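Local atomic coordinates of enoyl-CoA hydratase (Mycobacterium smegmatis, PDB entry 3PE8), a protein that probably catalyses the reversible addition of water across the double bond of enoyl-CoA thioesters, and binds zinc in the crystal. Residues A[92-97]-A[204-209]. Sequence-based numbering, arbitrary orientation.
Sequences TKPVIG and ALLDSY
The loop that leads into strand 95-99 passes beside helix 199-234, and the backbones come nearest where the CA atoms of Thr92 and Asp207 lie 5.1 Å apart. No hydrogen bond joins the two segments; the contact is van der Waals packing. Leu206 does most of the touching from the helix. Its CG is anti to the backbone N (chi1 -174°), and this extends the side chain from the helix to the loop backbone. The methyl CD2 lies 3.5 Å from Pro94 CA and 3.7 Å from Lys93 C. The same methyl is 4.1 Å from Pro94 CD and packs about equally close to CB and CG, so it rests against the proline ring as a whole. Leu206 CD2 also sits 3.6 Å from Thr92 O. Carbons of the Leu206 side chain cover this oxygen, and it has no hydrogen-bond partner in the model. One helix position further on, the Asp207 carboxylate meets a methyl group: Thr92 CG2 is 3.7 Å from Asp207 CG. Lys93 turns away, and its NZ bonds to backbone oxygens of Ala48, Gln49 and Val54. Beyond the loop, strand 95-99 pairs with strand 56-61 in the central sheet of the crotonase fold. Pro94 also packs on Ile194 of helix 183-195 and on Leu158 of a neighbouring subunit, so the contact borders directly on that subunit.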
loop_
_atom_site.group_PDB
_atom_site.type_symbol
_atom_site.label_atom_id
_atom_site.label_comp_id
_atom_site.label_asym_id
_atom_site.label_seq_id
_atom_site.Cartn_x
_atom_site.Cartn_y
_atom_site.Cartn_z
ATOM N N THR A 92 11.758 -18.892 -10.366
ATOM C CA THR A 92 12.134 -17.901 -11.369
ATOM C C THR A 92 12.011 -18.459 -12.768
ATOM O O THR A 92 12.159 -17.706 -13.730
ATOM C CB THR A 92 13.538 -17.394 -11.173
ATOM O OG1 THR A 92 14.484 -18.456 -11.383
ATOM C CG2 THR A 92 13.695 -16.775 -9.765
ATOM N N LYS A 93 11.757 -19.764 -12.896
ATOM C CA LYS A 93 11.519 -20.389 -14.210
ATOM C C LYS A 93 10.016 -20.337 -14.534
ATOM O O LYS A 93 9.192 -20.636 -13.685
ATOM C CB LYS A 93 12.019 -21.835 -14.190
ATOM C CG LYS A 93 13.527 -21.938 -13.933
ATOM C CD LYS A 93 14.035 -23.337 -13.962
ATOM C CE LYS A 93 15.489 -23.384 -13.565
ATOM N NZ LYS A 93 15.956 -24.791 -13.436
ATOM N N PRO A 94 9.659 -20.016 -15.777
ATOM C CA PRO A 94 8.269 -19.888 -16.101
ATOM C C PRO A 94 7.471 -21.183 -16.018
ATOM O O PRO A 94 7.963 -22.232 -16.401
ATOM C CB PRO A 94 8.278 -19.431 -17.557
ATOM C CG PRO A 94 9.608 -18.937 -17.828
ATOM C CD PRO A 94 10.531 -19.565 -16.870
ATOM N N VAL A 95 6.234 -21.070 -15.539
ATOM C CA VAL A 95 5.282 -22.175 -15.437
ATOM C C VAL A 95 4.074 -21.876 -16.317
ATOM O O VAL A 95 3.379 -20.879 -16.122
ATOM C CB VAL A 95 4.792 -22.411 -13.994
ATOM C CG1 VAL A 95 3.782 -23.574 -13.947
ATOM C CG2 VAL A 95 5.984 -22.750 -13.079
ATOM N N ILE A 96 3.863 -22.724 -17.307
ATOM C CA ILE A 96 2.766 -22.631 -18.276
ATOM C C ILE A 96 1.734 -23.668 -17.864
ATOM O O ILE A 96 2.067 -24.851 -17.714
ATOM C CB ILE A 96 3.214 -22.968 -19.705
ATOM C CG1 ILE A 96 4.206 -21.942 -20.207
ATOM C CG2 ILE A 96 1.945 -23.044 -20.664
ATOM C CD1 ILE A 96 5.052 -22.434 -21.416
ATOM N N GLY A 97 0.505 -23.227 -17.610
ATOM C CA GLY A 97 -0.594 -24.167 -17.354
ATOM C C GLY A 97 -1.291 -24.487 -18.643
ATOM O O GLY A 97 -1.784 -23.555 -19.330
ATOM N N ALA A 204 15.569 -13.331 -14.445
ATOM C CA ALA A 204 15.635 -12.049 -13.751
ATOM C C ALA A 204 14.333 -11.246 -13.950
ATOM O O ALA A 204 13.774 -10.675 -12.997
ATOM C CB ALA A 204 16.887 -11.247 -14.212
ATOM N N LEU A 205 13.816 -11.248 -15.168
ATOM C CA LEU A 205 12.598 -10.508 -15.449
ATOM C C LEU A 205 11.407 -11.175 -14.765
ATOM O O LEU A 205 10.586 -10.497 -14.142
ATOM C CB LEU A 205 12.366 -10.325 -16.943
ATOM C CG LEU A 205 11.150 -9.456 -17.274
ATOM C CD1 LEU A 205 10.978 -8.130 -16.469
ATOM C CD2 LEU A 205 11.133 -9.168 -18.775
ATOM N N LEU A 206 11.309 -12.504 -14.823
ATOM C CA LEU A 206 10.183 -13.187 -14.141
ATOM C C LEU A 206 10.250 -13.045 -12.600
ATOM O O LEU A 206 9.245 -12.841 -11.942
ATOM C CB LEU A 206 10.048 -14.650 -14.572
ATOM C CG LEU A 206 8.822 -15.349 -14.008
ATOM C CD1 LEU A 206 7.509 -14.618 -14.420
ATOM C CD2 LEU A 206 8.776 -16.804 -14.459
ATOM N N ASP A 207 11.460 -13.125 -12.037
ATOM C CA ASP A 207 11.628 -12.872 -10.613
ATOM C C ASP A 207 11.106 -11.493 -10.266
ATOM O O ASP A 207 10.407 -11.315 -9.267
ATOM C CB ASP A 207 13.092 -13.030 -10.240
ATOM C CG ASP A 207 13.341 -13.232 -8.743
ATOM O OD1 ASP A 207 12.459 -13.688 -7.980
ATOM O OD2 ASP A 207 14.510 -12.946 -8.361
ATOM N N SER A 208 11.416 -10.518 -11.110
ATOM C CA SER A 208 10.942 -9.181 -10.863
ATOM C C SER A 208 9.411 -9.072 -10.953
ATOM O O SER A 208 8.767 -8.466 -10.080
ATOM C CB SER A 208 11.635 -8.176 -11.786
ATOM O OG SER A 208 11.230 -6.874 -11.422
ATOM N N TYR A 209 8.809 -9.668 -11.983
ATOM C CA TYR A 209 7.352 -9.692 -12.075
ATOM C C TYR A 209 6.748 -10.334 -10.804
ATOM O O TYR A 209 5.757 -9.864 -10.289
ATOM C CB TYR A 209 6.908 -10.519 -13.283
ATOM C CG TYR A 209 6.815 -9.787 -14.628
ATOM C CD1 TYR A 209 6.110 -8.619 -14.749
ATOM C CD2 TYR A 209 7.315 -10.352 -15.810
ATOM C CE1 TYR A 209 5.972 -7.970 -15.966
ATOM C CE2 TYR A 209 7.175 -9.712 -17.028
ATOM C CZ TYR A 209 6.509 -8.516 -17.114
ATOM O OH TYR A 209 6.306 -7.849 -18.337
#